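Local coordinates for antigen 43 (Escherichia coli, PDB 4KH3), which is a self-associating surface autotransporter that drives clumping of bacteria by a Velcro-like mechanism and is linked to biofilm formation, at residues L452-L466 with T470-A484. Sequence-based numbering, arbitrary orientation.
Sequences LTVSNTTLTQKAVNL and TLTLNDSTVTTDVIA
Leu-471 packs inward between three side chains of 452-466, and this is the tight part of the contact. Its CD1 lies beside Leu-452, 3.7 Å from CG, the two side chains pointing the same way. Its CD2 meets Val-464 CG1 tip to tip at 3.8 Å, while both methyls of Leu-466 reach its CB. Val-464 and Leu-466 come from 463-466, on the third face of the coil, so these touches cross the interior. Leu-473, with CG beside its backbone N (chi1 -53°), lays CD2 against Val-454 CB at 3.7 Å. The strand axes run 4.6 to 4.7 Å apart, parallel within 18° on all three faces, as expected for successive coils of a right-handed parallel beta-helix, the pectate-lyase-like fold of autotransporter stalks. At the corner between the first two faces, Asn-474 O accepts from Asn-456 N and Ser-476 OG on opposite faces of its carbonyl plane. Ser-476 OG in turn accepts Thr-457 N in a fairly straight bond (3.2 Å, 168°). Thr-480 fills the next corner: OG1 bonds Gln-461 O weakly and CG2 packs 3.7 Å from Val-464 CG2. The solvent side is looser: Thr-458 lies alongside Thr-477 and Thr-460 alongside Thr-479, with Thr-460 OG1 no closer than 4.0 Å to Thr-479 CB. A water joins the hydroxyls of Thr-460 and Thr-479 and donates to Thr-477 O, while Thr-479 OG1 also bonds Asn-499 of the following coil.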
ATOM      1  N   LEU A 452      26.423  19.138 -19.642  1.00 32.26           N
ATOM      2  CA  LEU A 452      26.869  18.958 -18.277  1.00 28.47           C
ATOM      3  C   LEU A 452      26.697  20.275 -17.563  1.00 26.53           C
ATOM      4  O   LEU A 452      27.340  21.255 -17.905  1.00 37.48           O
ATOM      5  CB  LEU A 452      28.335  18.531 -18.229  1.00 26.53           C
ATOM      6  CG  LEU A 452      29.002  18.528 -16.848  1.00 28.38           C
ATOM      7  CD1 LEU A 452      28.209  17.703 -15.854  1.00 28.99           C
ATOM      8  CD2 LEU A 452      30.421  17.997 -16.953  1.00 30.43           C
ATOM      9  N   THR A 453      25.805  20.301 -16.584  1.00 30.97           N
ATOM     10  CA  THR A 453      25.624  21.476 -15.751  1.00 28.03           C
ATOM     11  C   THR A 453      26.369  21.280 -14.444  1.00 34.83           C
ATOM     12  O   THR A 453      26.203  20.267 -13.774  1.00 36.57           O
ATOM     13  CB  THR A 453      24.139  21.710 -15.391  1.00 34.68           C
ATOM     14  OG1 THR A 453      23.357  21.860 -16.582  1.00 33.76           O
ATOM     15  CG2 THR A 453      23.988  22.959 -14.500  1.00 26.32           C
ATOM     16  N   VAL A 454      27.193  22.254 -14.087  1.00 33.86           N
ATOM     17  CA  VAL A 454      27.789  22.292 -12.767  1.00 33.23           C
ATOM     18  C   VAL A 454      27.128  23.441 -12.015  1.00 36.34           C
ATOM     19  O   VAL A 454      27.203  24.589 -12.444  1.00 41.13           O
ATOM     20  CB  VAL A 454      29.302  22.525 -12.851  1.00 32.18           C
ATOM     21  CG1 VAL A 454      29.906  22.619 -11.463  1.00 31.54           C
ATOM     22  CG2 VAL A 454      29.956  21.415 -13.652  1.00 24.88           C
ATOM     23  N   SER A 455      26.462  23.137 -10.906  1.00 35.66           N
ATOM     24  CA  SER A 455      25.705  24.160 -10.189  1.00 34.57           C
ATOM     25  C   SER A 455      26.049  24.256  -8.705  1.00 41.77           C
ATOM     26  O   SER A 455      25.906  23.285  -7.961  1.00 43.81           O
ATOM     27  CB  SER A 455      24.201  23.929 -10.358  1.00 35.60           C
ATOM     28  OG  SER A 455      23.453  24.810  -9.537  1.00 42.65           O
ATOM     29  N   ASN A 456      26.496  25.439  -8.289  1.00 38.82           N
ATOM     30  CA  ASN A 456      26.769  25.719  -6.885  1.00 40.34           C
ATOM     31  C   ASN A 456      27.767  24.727  -6.281  1.00 38.09           C
ATOM     32  O   ASN A 456      27.549  24.159  -5.221  1.00 40.20           O
ATOM     33  CB  ASN A 456      25.464  25.766  -6.084  1.00 44.90           C
ATOM     34  CG  ASN A 456      25.666  26.277  -4.658  1.00 71.21           C
ATOM     35  OD1 ASN A 456      26.634  26.987  -4.366  1.00 65.25           O
ATOM     36  ND2 ASN A 456      24.754  25.906  -3.764  1.00 68.81           N
ATOM     37  N   THR A 457      28.871  24.535  -6.986  1.00 38.48           N
ATOM     38  CA  THR A 457      29.917  23.620  -6.574  1.00 43.80           C
ATOM     39  C   THR A 457      31.257  24.349  -6.564  1.00 41.31           C
ATOM     40  O   THR A 457      31.484  25.258  -7.352  1.00 39.59           O
ATOM     41  CB  THR A 457      30.011  22.442  -7.565  1.00 39.39           C
ATOM     42  OG1 THR A 457      28.724  21.828  -7.695  1.00 48.96           O
ATOM     43  CG2 THR A 457      31.016  21.410  -7.092  1.00 41.10           C
ATOM     44  N   THR A 458      32.140  23.969  -5.656  1.00 40.82           N
ATOM     45  CA  THR A 458      33.522  24.357  -5.806  1.00 32.98           C
ATOM     46  C   THR A 458      34.203  23.211  -6.533  1.00 34.83           C
ATOM     47  O   THR A 458      34.390  22.140  -5.972  1.00 45.25           O
ATOM     48  CB  THR A 458      34.190  24.642  -4.459  1.00 36.27           C
ATOM     49  OG1 THR A 458      33.601  25.816  -3.883  1.00 42.90           O
ATOM     50  CG2 THR A 458      35.677  24.879  -4.651  1.00 27.62           C
ATOM     51  N   LEU A 459      34.546  23.436  -7.795  1.00 41.25           N
ATOM     52  CA  LEU A 459      35.157  22.402  -8.618  1.00 38.06           C
ATOM     53  C   LEU A 459      36.625  22.697  -8.932  1.00 41.28           C
ATOM     54  O   LEU A 459      36.942  23.618  -9.681  1.00 44.88           O
ATOM     55  CB  LEU A 459      34.368  22.228  -9.912  1.00 32.46           C
ATOM     56  CG  LEU A 459      34.970  21.199 -10.858  1.00 34.71           C
ATOM     57  CD1 LEU A 459      34.960  19.835 -10.207  1.00 32.07           C
ATOM     58  CD2 LEU A 459      34.195  21.175 -12.154  1.00 37.06           C
ATOM     59  N   THR A 460      37.519  21.908  -8.348  1.00 39.98           N
ATOM     60  CA  THR A 460      38.938  22.045  -8.612  1.00 27.94           C
ATOM     61  C   THR A 460      39.477  20.759  -9.203  1.00 34.24           C
ATOM     62  O   THR A 460      39.544  19.730  -8.535  1.00 41.06           O
ATOM     63  CB  THR A 460      39.711  22.361  -7.346  1.00 31.41           C
ATOM     64  OG1 THR A 460      39.136  23.509  -6.713  1.00 35.88           O
ATOM     65  CG2 THR A 460      41.167  22.637  -7.692  1.00 36.88           C
ATOM     66  N   GLN A 461      39.847  20.821 -10.470  1.00 29.63           N
ATOM     67  CA  GLN A 461      40.317  19.653 -11.191  1.00 31.16           C
ATOM     68  C   GLN A 461      41.484  20.087 -12.044  1.00 39.66           C
ATOM     69  O   GLN A 461      41.695  21.285 -12.250  1.00 44.21           O
ATOM     70  CB  GLN A 461      39.210  19.085 -12.078  1.00 39.62           C
ATOM     71  CG  GLN A 461      38.035  18.482 -11.314  1.00 36.91           C
ATOM     72  CD  GLN A 461      38.394  17.176 -10.618  1.00 41.76           C
ATOM     73  OE1 GLN A 461      38.221  16.092 -11.184  1.00 30.56           O
ATOM     74  NE2 GLN A 461      38.905  17.275  -9.389  1.00 39.17           N
ATOM     75  N   LYS A 462      42.244  19.120 -12.535  1.00 41.27           N
ATOM     76  CA  LYS A 462      43.419  19.432 -13.322  1.00 37.92           C
ATOM     77  C   LYS A 462      42.992  19.998 -14.664  1.00 46.87           C
ATOM     78  O   LYS A 462      43.544  20.985 -15.140  1.00 46.73           O
ATOM     79  CB  LYS A 462      44.265  18.187 -13.537  1.00 35.88           C
ATOM     80  CG  LYS A 462      45.573  18.463 -14.266  1.00 43.59           C
ATOM     81  CD  LYS A 462      46.058  17.227 -15.023  1.00 58.76           C
ATOM     82  CE  LYS A 462      47.504  17.375 -15.491  1.00 65.42           C
ATOM     83  NZ  LYS A 462      48.459  17.458 -14.345  1.00 70.44           N
ATOM     84  N   ALA A 463      41.993  19.368 -15.266  1.00 44.81           N
ATOM     85  CA  ALA A 463      41.547  19.757 -16.590  1.00 45.15           C
ATOM     86  C   ALA A 463      40.117  19.309 -16.808  1.00 48.04           C
ATOM     87  O   ALA A 463      39.701  18.272 -16.299  1.00 48.20           O
ATOM     88  CB  ALA A 463      42.451  19.143 -17.659  1.00 39.46           C
ATOM     89  N   VAL A 464      39.367  20.096 -17.566  1.00 47.58           N
ATOM     90  CA  VAL A 464      38.076  19.655 -18.052  1.00 41.47           C
ATOM     91  C   VAL A 464      38.186  19.502 -19.559  1.00 40.63           C
ATOM     92  O   VAL A 464      38.356  20.481 -20.267  1.00 41.38           O
ATOM     93  CB  VAL A 464      36.984  20.671 -17.721  1.00 39.90           C
ATOM     94  CG1 VAL A 464      35.637  20.211 -18.283  1.00 37.32           C
ATOM     95  CG2 VAL A 464      36.904  20.874 -16.220  1.00 35.13           C
ATOM     96  N   ASN A 465      38.123  18.272 -20.050  1.00 38.50           N
ATOM     97  CA  ASN A 465      38.178  18.053 -21.485  1.00 34.44           C
ATOM     98  C   ASN A 465      36.798  18.187 -22.106  1.00 44.23           C
ATOM     99  O   ASN A 465      36.016  17.233 -22.126  1.00 45.14           O
ATOM    100  CB  ASN A 465      38.780  16.685 -21.815  1.00 38.00           C
ATOM    101  CG  ASN A 465      40.218  16.554 -21.353  1.00 41.03           C
ATOM    102  OD1 ASN A 465      41.117  17.217 -21.876  1.00 47.98           O
ATOM    103  ND2 ASN A 465      40.447  15.688 -20.375  1.00 40.43           N
ATOM    104  N   LEU A 466      36.500  19.382 -22.606  1.00 40.76           N
ATOM    105  CA  LEU A 466      35.231  19.647 -23.266  1.00 33.51           C
ATOM    106  C   LEU A 466      35.308  19.234 -24.726  1.00 37.56           C
ATOM    107  O   LEU A 466      35.723  20.020 -25.572  1.00 41.81           O
ATOM    108  CB  LEU A 466      34.890  21.130 -23.146  1.00 36.45           C
ATOM    109  CG  LEU A 466      33.581  21.631 -23.744  1.00 36.36           C
ATOM    110  CD1 LEU A 466      32.448  20.702 -23.374  1.00 38.57           C
ATOM    111  CD2 LEU A 466      33.299  23.037 -23.249  1.00 31.22           C
ATOM    112  N   THR A 470      27.614  20.778 -24.500  1.00 27.62           N
ATOM    113  CA  THR A 470      27.612  21.981 -23.673  1.00 32.23           C
ATOM    114  C   THR A 470      28.074  21.752 -22.233  1.00 38.41           C
ATOM    115  O   THR A 470      27.649  20.807 -21.573  1.00 38.63           O
ATOM    116  CB  THR A 470      26.194  22.578 -23.610  1.00 35.80           C
ATOM    117  OG1 THR A 470      25.766  22.924 -24.931  1.00 39.78           O
ATOM    118  CG2 THR A 470      26.150  23.816 -22.706  1.00 28.58           C
ATOM    119  N   LEU A 471      28.937  22.634 -21.747  1.00 33.10           N
ATOM    120  CA  LEU A 471      29.297  22.647 -20.343  1.00 30.77           C
ATOM    121  C   LEU A 471      28.794  23.945 -19.760  1.00 32.27           C
ATOM    122  O   LEU A 471      29.168  25.024 -20.222  1.00 36.62           O
ATOM    123  CB  LEU A 471      30.814  22.558 -20.174  1.00 33.76           C
ATOM    124  CG  LEU A 471      31.314  22.725 -18.739  1.00 34.86           C
ATOM    125  CD1 LEU A 471      30.711  21.659 -17.839  1.00 32.33           C
ATOM    126  CD2 LEU A 471      32.832  22.677 -18.682  1.00 31.29           C
ATOM    127  N   THR A 472      27.929  23.851 -18.760  1.00 31.27           N
ATOM    128  CA  THR A 472      27.385  25.049 -18.134  1.00 26.20           C
ATOM    129  C   THR A 472      27.860  25.133 -16.700  1.00 33.22           C
ATOM    130  O   THR A 472      27.709  24.188 -15.926  1.00 34.51           O
ATOM    131  CB  THR A 472      25.848  25.070 -18.187  1.00 30.69           C
ATOM    132  OG1 THR A 472      25.422  25.215 -19.549  1.00 38.30           O
ATOM    133  CG2 THR A 472      25.296  26.221 -17.365  1.00 23.96           C
ATOM    134  N   LEU A 473      28.461  26.260 -16.349  1.00 33.75           N
ATOM    135  CA  LEU A 473      28.984  26.434 -15.010  1.00 29.50           C
ATOM    136  C   LEU A 473      28.174  27.512 -14.318  1.00 35.75           C
ATOM    137  O   LEU A 473      28.409  28.703 -14.512  1.00 39.13           O
ATOM    138  CB  LEU A 473      30.456  26.824 -15.058  1.00 31.30           C
ATOM    139  CG  LEU A 473      31.357  25.898 -15.867  1.00 29.65           C
ATOM    140  CD1 LEU A 473      32.784  26.417 -15.861  1.00 32.41           C
ATOM    141  CD2 LEU A 473      31.310  24.496 -15.310  1.00 32.48           C
ATOM    142  N   ASN A 474      27.207  27.085 -13.516  1.00 37.89           N
ATOM    143  CA  ASN A 474      26.312  28.014 -12.849  1.00 33.63           C
ATOM    144  C   ASN A 474      26.667  28.150 -11.371  1.00 40.73           C
ATOM    145  O   ASN A 474      26.942  27.147 -10.703  1.00 32.79           O
ATOM    146  CB  ASN A 474      24.861  27.563 -13.039  1.00 31.67           C
ATOM    147  CG  ASN A 474      23.876  28.459 -12.328  1.00 40.33           C
ATOM    148  OD1 ASN A 474      23.710  29.626 -12.682  1.00 44.73           O
ATOM    149  ND2 ASN A 474      23.207  27.914 -11.320  1.00 42.44           N
ATOM    150  N   ASP A 475      26.688  29.394 -10.886  1.00 36.86           N
ATOM    151  CA  ASP A 475      26.983  29.708  -9.482  1.00 37.55           C
ATOM    152  C   ASP A 475      28.127  28.890  -8.868  1.00 34.50           C
ATOM    153  O   ASP A 475      28.052  28.487  -7.707  1.00 36.47           O
ATOM    154  CB  ASP A 475      25.720  29.544  -8.627  1.00 31.45           C
ATOM    155  CG  ASP A 475      24.636  30.545  -8.983  1.00 41.74           C
ATOM    156  OD1 ASP A 475      24.968  31.614  -9.536  1.00 41.53           O
ATOM    157  OD2 ASP A 475      23.447  30.272  -8.697  1.00 39.93           O
ATOM    158  N   SER A 476      29.176  28.639  -9.644  1.00 36.62           N
ATOM    159  CA  SER A 476      30.273  27.782  -9.183  1.00 34.85           C
ATOM    160  C   SER A 476      31.641  28.459  -9.164  1.00 37.39           C
ATOM    161  O   SER A 476      31.940  29.317  -9.987  1.00 42.76           O
ATOM    162  CB  SER A 476      30.353  26.520 -10.042  1.00 33.54           C
ATOM    163  OG  SER A 476      29.143  25.787  -9.967  1.00 43.44           O
ATOM    164  N   THR A 477      32.473  28.061  -8.216  1.00 39.29           N
ATOM    165  CA  THR A 477      33.856  28.500  -8.193  1.00 33.80           C
ATOM    166  C   THR A 477      34.709  27.399  -8.793  1.00 38.19           C
ATOM    167  O   THR A 477      34.982  26.388  -8.143  1.00 40.15           O
ATOM    168  CB  THR A 477      34.327  28.768  -6.764  1.00 40.23           C
ATOM    169  OG1 THR A 477      33.561  29.837  -6.205  1.00 38.75           O
ATOM    170  CG2 THR A 477      35.792  29.143  -6.745  1.00 30.42           C
ATOM    171  N   VAL A 478      35.128  27.596 -10.036  1.00 34.53           N
ATOM    172  CA  VAL A 478      35.829  26.554 -10.770  1.00 31.93           C
ATOM    173  C   VAL A 478      37.296  26.894 -10.984  1.00 37.76           C
ATOM    174  O   VAL A 478      37.630  28.010 -11.364  1.00 43.98           O
ATOM    175  CB  VAL A 478      35.171  26.328 -12.129  1.00 35.91           C
ATOM    176  CG1 VAL A 478      35.854  25.186 -12.875  1.00 31.52           C
ATOM    177  CG2 VAL A 478      33.690  26.053 -11.938  1.00 28.77           C
ATOM    178  N   THR A 479      38.161  25.916 -10.747  1.00 41.36           N
ATOM    179  CA  THR A 479      39.601  26.100 -10.847  1.00 32.95           C
ATOM    180  C   THR A 479      40.218  24.940 -11.639  1.00 40.23           C
ATOM    181  O   THR A 479      40.471  23.859 -11.094  1.00 43.86           O
ATOM    182  CB  THR A 479      40.251  26.210  -9.438  1.00 43.50           C
ATOM    183  OG1 THR A 479      39.635  27.273  -8.684  1.00 37.48           O
ATOM    184  CG2 THR A 479      41.746  26.473  -9.557  1.00 29.04           C
ATOM    185  N   THR A 480      40.464  25.171 -12.926  1.00 37.89           N
ATOM    186  CA  THR A 480      40.851  24.104 -13.845  1.00 33.68           C
ATOM    187  C   THR A 480      41.284  24.708 -15.176  1.00 41.04           C
ATOM    188  O   THR A 480      41.214  25.922 -15.370  1.00 44.42           O
ATOM    189  CB  THR A 480      39.651  23.155 -14.116  1.00 41.11           C
ATOM    190  OG1 THR A 480      40.060  22.055 -14.936  1.00 37.96           O
ATOM    191  CG2 THR A 480      38.539  23.901 -14.833  1.00 39.09           C
ATOM    192  N   ASP A 481      41.730  23.855 -16.089  1.00 34.94           N
ATOM    193  CA  ASP A 481      41.993  24.252 -17.463  1.00 47.18           C
ATOM    194  C   ASP A 481      40.924  23.652 -18.352  1.00 46.73           C
ATOM    195  O   ASP A 481      40.932  22.445 -18.609  1.00 44.33           O
ATOM    196  CB  ASP A 481      43.359  23.739 -17.934  1.00 50.40           C
ATOM    197  CG  ASP A 481      44.501  24.611 -17.471  1.00 73.11           C
ATOM    198  OD1 ASP A 481      44.245  25.586 -16.722  1.00 65.75           O
ATOM    199  OD2 ASP A 481      45.657  24.314 -17.854  1.00 72.85           O
ATOM    200  N   VAL A 482      39.998  24.475 -18.827  1.00 46.98           N
ATOM    201  CA  VAL A 482      39.020  23.972 -19.778  1.00 44.53           C
ATOM    202  C   VAL A 482      39.665  23.841 -21.150  1.00 42.48           C
ATOM    203  O   VAL A 482      40.111  24.824 -21.728  1.00 45.50           O
ATOM    204  CB  VAL A 482      37.784  24.859 -19.868  1.00 41.83           C
ATOM    205  CG1 VAL A 482      36.734  24.195 -20.749  1.00 38.47           C
ATOM    206  CG2 VAL A 482      37.233  25.115 -18.484  1.00 41.95           C
ATOM    207  N   ILE A 483      39.722  22.616 -21.652  1.00 29.42           N
ATOM    208  CA  ILE A 483      40.318  22.338 -22.937  1.00 33.52           C
ATOM    209  C   ILE A 483      39.228  21.941 -23.925  1.00 41.55           C
ATOM    210  O   ILE A 483      38.772  20.795 -23.931  1.00 44.38           O
ATOM    211  CB  ILE A 483      41.356  21.217 -22.813  1.00 40.33           C
ATOM    212  CG1 ILE A 483      42.382  21.587 -21.744  1.00 40.53           C
ATOM    213  CG2 ILE A 483      42.031  20.931 -24.161  1.00 33.36           C
ATOM    214  CD1 ILE A 483      43.324  20.467 -21.412  1.00 55.40           C
ATOM    215  N   ALA A 484      38.825  22.897 -24.763  1.00 47.50           N
ATOM    216  CA  ALA A 484      37.691  22.715 -25.677  1.00 41.12           C
ATOM    217  C   ALA A 484      38.068  22.316 -27.099  1.00 40.38           C
ATOM    218  O   ALA A 484      39.179  22.562 -27.570  1.00 45.45           O
ATOM    219  CB  ALA A 484      36.821  23.966 -25.706  1.00 39.36           C
TER
HETATM  220  O   HOH W   1      37.726  26.056  -7.287  1.00 40.16           O